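Local coordinates for 5' nucleotidase family protein (Staphylococcus aureus subsp. aureus, PDB 4Q7F) that belongs to the 5'-nucleotidase family, pairing a two-metal calcineurin-like phosphoesterase domain with a C-terminal nucleotidase domain, and holds manganese and magnesium ions, at residues T106-Y118 with I167-L179. Residues are numbered along the deposited sequence; the frame is centred on the assembly and turned at random. Where two conformers were deposited one is given.
With MG (magnesium ion), chain B; 3D1 ((2R,3S,5R)-5-(6-amino-9H-purin-9-yl)-tetrahydro-2-(hydroxymethyl)furan-3-ol), chain D.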
loop_
_atom_site.group_PDB
_atom_site.type_symbol
_atom_site.label_atom_id
_atom_site.label_comp_id
_atom_site.label_asym_id
_atom_site.label_seq_id
_atom_site.Cartn_x
_atom_site.Cartn_y
_atom_site.Cartn_z
ATOM N N THR A 106 -0.705 -14.426 -4.975
ATOM C CA THR A 106 0.310 -13.659 -5.630
ATOM C C THR A 106 1.042 -12.765 -4.604
ATOM O O THR A 106 0.608 -12.623 -3.434
ATOM C CB THR A 106 -0.291 -12.725 -6.706
ATOM O OG1 THR A 106 -1.196 -11.809 -6.094
ATOM C CG2 THR A 106 -1.006 -13.533 -7.778
ATOM N N LEU A 107 2.130 -12.155 -5.060
ATOM C CA LEU A 107 2.929 -11.278 -4.237
ATOM C C LEU A 107 2.614 -9.851 -4.539
ATOM O O LEU A 107 2.517 -9.455 -5.706
ATOM C CB LEU A 107 4.421 -11.474 -4.514
ATOM C CG LEU A 107 5.085 -12.778 -4.124
ATOM C CD1 LEU A 107 6.500 -12.769 -4.652
ATOM C CD2 LEU A 107 5.052 -12.975 -2.613
ATOM N N GLY A 108 2.441 -9.082 -3.467
ATOM C CA GLY A 108 2.255 -7.645 -3.561
ATOM C C GLY A 108 3.554 -6.982 -3.123
ATOM O O GLY A 108 4.448 -7.646 -2.591
ATOM N N ASN A 109 3.685 -5.669 -3.361
ATOM C CA ASN A 109 4.895 -4.980 -2.978
ATOM C C ASN A 109 5.200 -4.992 -1.483
ATOM O O ASN A 109 6.367 -5.032 -1.092
ATOM C CB ASN A 109 4.903 -3.522 -3.485
ATOM C CG ASN A 109 3.705 -2.728 -3.003
ATOM O OD1 ASN A 109 2.567 -3.000 -3.396
ATOM N ND2 ASN A 109 3.961 -1.698 -2.206
ATOM N N HIS A 110 4.169 -4.932 -0.653
ATOM C CA HIS A 110 4.338 -4.923 0.802
ATOM C C HIS A 110 4.809 -6.238 1.393
ATOM O O HIS A 110 5.210 -6.290 2.558
ATOM C CB HIS A 110 3.076 -4.361 1.488
ATOM C CG HIS A 110 2.825 -2.931 1.146
ATOM N ND1 HIS A 110 3.554 -1.907 1.706
ATOM C CD2 HIS A 110 1.980 -2.349 0.260
ATOM C CE1 HIS A 110 3.152 -0.753 1.203
ATOM N NE2 HIS A 110 2.216 -0.997 0.303
ATOM N N GLU A 111 4.774 -7.307 0.597
ATOM C CA GLU A 111 5.353 -8.573 1.041
ATOM C C GLU A 111 6.856 -8.499 1.266
ATOM O O GLU A 111 7.428 -9.378 1.912
ATOM C CB GLU A 111 5.041 -9.704 0.066
ATOM C CG GLU A 111 3.838 -10.529 0.494
ATOM C CD GLU A 111 2.537 -9.790 0.317
ATOM O OE1 GLU A 111 2.018 -9.282 1.326
ATOM O OE2 GLU A 111 2.066 -9.688 -0.828
ATOM N N PHE A 112 7.501 -7.453 0.723
ATOM C CA PHE A 112 8.935 -7.254 0.883
ATOM C C PHE A 112 9.309 -6.301 2.041
ATOM O O PHE A 112 10.475 -6.232 2.421
ATOM C CB PHE A 112 9.524 -6.730 -0.446
ATOM C CG PHE A 112 9.347 -7.692 -1.600
ATOM C CD1 PHE A 112 10.308 -8.672 -1.862
ATOM C CD2 PHE A 112 8.207 -7.640 -2.409
ATOM C CE1 PHE A 112 10.153 -9.560 -2.915
ATOM C CE2 PHE A 112 8.033 -8.545 -3.453
ATOM C CZ PHE A 112 9.021 -9.488 -3.722
ATOM N N ASN A 113 8.318 -5.593 2.599
ATOM C CA ASN A 113 8.524 -4.597 3.652
ATOM C C ASN A 113 9.322 -5.039 4.861
ATOM O O ASN A 113 9.879 -4.202 5.539
ATOM C CB ASN A 113 7.174 -4.075 4.210
ATOM C CG ASN A 113 6.487 -3.034 3.318
ATOM O OD1 ASN A 113 5.447 -2.491 3.716
ATOM N ND2 ASN A 113 7.059 -2.724 2.156
ATOM N N TYR A 114 9.326 -6.329 5.175
ATOM C CA TYR A 114 10.039 -6.805 6.358
ATOM C C TYR A 114 11.272 -7.633 6.036
ATOM O O TYR A 114 11.800 -8.325 6.909
ATOM C CB TYR A 114 9.092 -7.642 7.225
ATOM C CG TYR A 114 7.860 -6.902 7.713
ATOM C CD1 TYR A 114 7.972 -5.845 8.604
ATOM C CD2 TYR A 114 6.587 -7.280 7.299
ATOM C CE1 TYR A 114 6.856 -5.178 9.065
ATOM C CE2 TYR A 114 5.457 -6.623 7.754
ATOM C CZ TYR A 114 5.592 -5.579 8.638
ATOM O OH TYR A 114 4.460 -4.930 9.099
ATOM N N GLY A 115 11.739 -7.571 4.794
ATOM C CA GLY A 115 12.919 -8.321 4.393
ATOM C C GLY A 115 12.622 -9.589 3.616
ATOM O O GLY A 115 11.545 -10.178 3.740
ATOM N N LEU A 116 13.605 -10.029 2.827
ATOM C CA LEU A 116 13.432 -11.187 1.994
ATOM C C LEU A 116 13.327 -12.494 2.788
ATOM O O LEU A 116 12.500 -13.331 2.447
ATOM C CB LEU A 116 14.522 -11.251 0.923
ATOM C CG LEU A 116 14.236 -12.203 -0.238
ATOM C CD1 LEU A 116 12.927 -11.823 -0.913
ATOM C CD2 LEU A 116 15.385 -12.206 -1.255
ATOM N N PRO A 117 14.159 -12.677 3.847
ATOM C CA PRO A 117 14.061 -13.893 4.652
ATOM C C PRO A 117 12.696 -14.059 5.333
ATOM O O PRO A 117 12.185 -15.178 5.434
ATOM C CB PRO A 117 15.170 -13.724 5.707
ATOM C CG PRO A 117 16.134 -12.787 5.101
ATOM C CD PRO A 117 15.317 -11.854 4.240
ATOM N N TYR A 118 12.124 -12.963 5.809
ATOM C CA TYR A 118 10.809 -12.999 6.428
ATOM C C TYR A 118 9.784 -13.474 5.376
ATOM O O TYR A 118 9.000 -14.367 5.642
ATOM C CB TYR A 118 10.457 -11.631 6.978
ATOM C CG TYR A 118 9.171 -11.572 7.764
ATOM C CD1 TYR A 118 9.128 -11.948 9.109
ATOM C CD2 TYR A 118 8.010 -11.096 7.181
ATOM C CE1 TYR A 118 7.949 -11.868 9.827
ATOM C CE2 TYR A 118 6.847 -10.997 7.890
ATOM C CZ TYR A 118 6.813 -11.392 9.206
ATOM O OH TYR A 118 5.624 -11.289 9.886
ATOM N N ILE A 167 8.534 -1.924 -7.561
ATOM C CA ILE A 167 9.086 -2.137 -6.219
ATOM C C ILE A 167 10.405 -1.388 -5.888
ATOM O O ILE A 167 10.543 -0.897 -4.760
ATOM C CB ILE A 167 9.146 -3.645 -5.889
ATOM C CG1 ILE A 167 7.709 -4.200 -5.794
ATOM C CG2 ILE A 167 9.890 -3.873 -4.582
ATOM C CD1 ILE A 167 7.547 -5.725 -5.719
ATOM N N PRO A 168 11.380 -1.301 -6.844
ATOM C CA PRO A 168 12.604 -0.543 -6.576
ATOM C C PRO A 168 12.383 0.916 -6.207
ATOM O O PRO A 168 13.232 1.508 -5.550
ATOM C CB PRO A 168 13.387 -0.657 -7.900
ATOM C CG PRO A 168 12.966 -1.990 -8.431
ATOM C CD PRO A 168 11.491 -2.048 -8.111
ATOM N N HIS A 169 11.251 1.492 -6.613
ATOM C CA HIS A 169 10.955 2.882 -6.281
ATOM C C HIS A 169 10.410 3.062 -4.869
ATOM O O HIS A 169 10.196 4.200 -4.444
ATOM C CB HIS A 169 9.942 3.448 -7.266
ATOM C CG HIS A 169 10.463 3.570 -8.664
ATOM N ND1 HIS A 169 10.857 4.772 -9.201
ATOM C CD2 HIS A 169 10.653 2.643 -9.632
ATOM C CE1 HIS A 169 11.273 4.584 -10.441
ATOM N NE2 HIS A 169 11.151 3.302 -10.729
ATOM N N TRP A 170 10.223 1.962 -4.130
ATOM C CA TRP A 170 9.655 2.056 -2.784
ATOM C C TRP A 170 10.396 1.344 -1.647
ATOM O O TRP A 170 10.485 1.854 -0.529
ATOM C CB TRP A 170 8.228 1.451 -2.763
ATOM C CG TRP A 170 7.284 1.951 -3.835
ATOM C CD1 TRP A 170 7.060 3.262 -4.203
ATOM C CD2 TRP A 170 6.410 1.155 -4.636
ATOM N NE1 TRP A 170 6.115 3.313 -5.207
ATOM C CE2 TRP A 170 5.700 2.031 -5.483
ATOM C CE3 TRP A 170 6.158 -0.230 -4.727
ATOM C CZ2 TRP A 170 4.765 1.572 -6.407
ATOM C CZ3 TRP A 170 5.237 -0.672 -5.643
ATOM C CH2 TRP A 170 4.560 0.214 -6.479
ATOM N N GLU A 171 10.898 0.165 -1.939
ATOM C CA GLU A 171 11.408 -0.727 -0.902
ATOM C C GLU A 171 12.833 -0.447 -0.416
ATOM O O GLU A 171 13.612 0.211 -1.104
ATOM C CB GLU A 171 11.288 -2.179 -1.443
ATOM C CG GLU A 171 11.518 -3.268 -0.408
ATOM C CD GLU A 171 10.614 -3.071 0.795
ATOM O OE1 GLU A 171 11.147 -2.658 1.860
ATOM O OE2 GLU A 171 9.380 -3.232 0.636
ATOM N N GLN A 172 13.138 -0.935 0.789
ATOM C CA GLN A 172 14.475 -0.868 1.346
ATOM C C GLN A 172 15.379 -1.572 0.338
ATOM O O GLN A 172 15.044 -2.685 -0.089
ATOM C CB GLN A 172 14.549 -1.667 2.645
ATOM C CG GLN A 172 13.694 -1.184 3.798
ATOM C CD GLN A 172 14.281 0.016 4.488
ATOM O OE1 GLN A 172 15.057 0.767 3.900
ATOM N NE2 GLN A 172 13.910 0.211 5.745
ATOM N N PRO A 173 16.504 -0.942 -0.055
ATOM C CA PRO A 173 17.458 -1.578 -0.997
ATOM C C PRO A 173 17.953 -2.943 -0.512
ATOM O O PRO A 173 18.026 -3.889 -1.283
ATOM C CB PRO A 173 18.618 -0.588 -1.044
ATOM C CG PRO A 173 17.998 0.713 -0.748
ATOM C CD PRO A 173 16.927 0.430 0.277
ATOM N N GLU A 174 18.262 -3.043 0.766
ATOM C CA GLU A 174 18.731 -4.310 1.314
ATOM C C GLU A 174 17.684 -5.429 1.203
ATOM O O GLU A 174 18.053 -6.594 1.140
ATOM C CB GLU A 174 19.262 -4.166 2.756
ATOM C CG GLU A 174 18.384 -3.458 3.783
ATOM C CD GLU A 174 18.480 -1.923 3.748
ATOM O OE1 GLU A 174 18.466 -1.315 2.663
ATOM O OE2 GLU A 174 18.542 -1.313 4.828
ATOM N N HIS A 175 16.392 -5.085 1.153
ATOM C CA HIS A 175 15.345 -6.096 1.038
ATOM C C HIS A 175 15.180 -6.689 -0.357
ATOM O O HIS A 175 14.616 -7.772 -0.489
ATOM C CB HIS A 175 13.977 -5.588 1.496
ATOM C CG HIS A 175 13.918 -5.219 2.938
ATOM N ND1 HIS A 175 12.896 -4.462 3.468
ATOM C CD2 HIS A 175 14.786 -5.441 3.948
ATOM C CE1 HIS A 175 13.111 -4.284 4.757
ATOM N NE2 HIS A 175 14.258 -4.851 5.067
ATOM N N ILE A 176 15.676 -6.008 -1.384
ATOM C CA ILE A 176 15.497 -6.489 -2.753
ATOM C C ILE A 176 16.773 -6.596 -3.573
ATOM O O ILE A 176 16.698 -6.823 -4.774
ATOM C CB ILE A 176 14.548 -5.563 -3.542
ATOM C CG1 ILE A 176 15.141 -4.142 -3.638
ATOM C CG2 ILE A 176 13.195 -5.499 -2.872
ATOM C CD1 ILE A 176 14.340 -3.203 -4.509
ATOM N N GLN A 177 17.923 -6.448 -2.925
ATOM C CA GLN A 177 19.237 -6.391 -3.614
ATOM C C GLN A 177 19.573 -7.511 -4.616
ATOM O O GLN A 177 20.302 -7.271 -5.582
ATOM C CB GLN A 177 20.383 -6.178 -2.584
ATOM C CG GLN A 177 20.510 -7.241 -1.486
ATOM C CD GLN A 177 21.126 -8.547 -1.966
ATOM O OE1 GLN A 177 21.933 -8.566 -2.898
ATOM N NE2 GLN A 177 20.775 -9.641 -1.305
ATOM N N SER A 178 19.044 -8.710 -4.399
ATOM C CA SER A 178 19.311 -9.854 -5.276
ATOM C C SER A 178 18.200 -10.099 -6.296
ATOM O O SER A 178 18.247 -11.075 -7.057
ATOM C CB SER A 178 19.456 -11.114 -4.421
ATOM O OG SER A 178 18.262 -11.354 -3.684
ATOM N N LEU A 179 17.218 -9.206 -6.336
ATOM C CA LEU A 179 16.057 -9.407 -7.179
ATOM C C LEU A 179 16.052 -8.576 -8.438
ATOM O O LEU A 179 16.608 -7.489 -8.483
ATOM C CB LEU A 179 14.769 -9.077 -6.382
ATOM C CG LEU A 179 14.614 -9.739 -5.004
ATOM C CD1 LEU A 179 13.263 -9.369 -4.405
ATOM C CD2 LEU A 179 14.773 -11.242 -5.077
HETATM MG MG MG B . 0.310 -2.949 -3.357
HETATM O "O5'" 3D1 D . 2.076 3.012 -4.784
HETATM C "C5'" 3D1 D . 2.664 3.269 -3.512
HETATM C "C4'" 3D1 D . 2.488 2.075 -2.590
HETATM O "O4'" 3D1 D . 3.324 2.307 -1.465
HETATM C "C1'" 3D1 D . 2.562 2.541 -0.277
HETATM N N9 3D1 D . 3.173 3.667 0.482
HETATM C C4 3D1 D . 4.176 3.474 1.328
HETATM N N3 3D1 D . 4.865 2.380 1.723
HETATM C C2 3D1 D . 5.862 2.490 2.621
HETATM N N1 3D1 D . 6.238 3.680 3.163
HETATM C C6 3D1 D . 5.631 4.847 2.850
HETATM N N6 3D1 D . 6.041 6.017 3.414
HETATM C C5 3D1 D . 4.532 4.800 1.861
HETATM N N7 3D1 D . 3.688 5.681 1.287
HETATM C C8 3D1 D . 2.876 4.993 0.444
HETATM C "C2'" 3D1 D . 1.116 2.723 -0.716
HETATM C "C3'" 3D1 D . 1.098 1.900 -1.991
HETATM O "O3'" 3D1 D . 0.883 0.517 -1.638
HETATM O O HOH W 1 7.690 -2.601 -1.546
HETATM O O HOH W 2 10.115 -1.693 4.542
HETATM O O HOH W 3 16.188 -8.723 2.997
HETATM O O HOH W 4 -1.011 -1.246 -2.503
#
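In the dinuclear metal site of this calcineurin-like phosphoesterase domain, N109 of the Gly-Asn-His-Glu motif packs against I167 and W170 where the site meets the 3D1 pocket. N109 CB lies 3.6 Å from W170 CZ3 and also touches I167 CG1, while OD1 binds magnesium at 2.3 Å; D72, H207 and H247 bind the same ion. The N109 amide and W170 ring planes stand 55° apart, and 3D1 C5' lies over one face of that indole. H110 NE2 is hydrogen-bonded to 3D1 O3' (2.8 Å), and ND1 gives a nearly straight bond (170°) to N113 OD1, a pairing that fixes the imidazole's rotation. N113 in turn donates through ND2 to E171 OE2 (2.8 Å), in its own amide plane and on the syn lone pair, so E171 stands behind H110, the residue that touches 3D1. Buried E171 is gripped by several donors: water 1 joins OE2 to N109 O, water 2 joins OE1 to N113 O, and H175 ND1 and Q172 N reach OE1 from opposite faces of the carboxylate. With CG beside the backbone N (chi1 -61°), the F112 ring meets I167 CD1 at CE2 (3.7 Å) and L179 CD1 at CE1 (3.5 Å), and I135 of strand 135-137 also touches it. Past E171, G115, the helix N-cap, lays its CA over the H175 ring face in a CH-pi contact, 3.6 Å from the centroid.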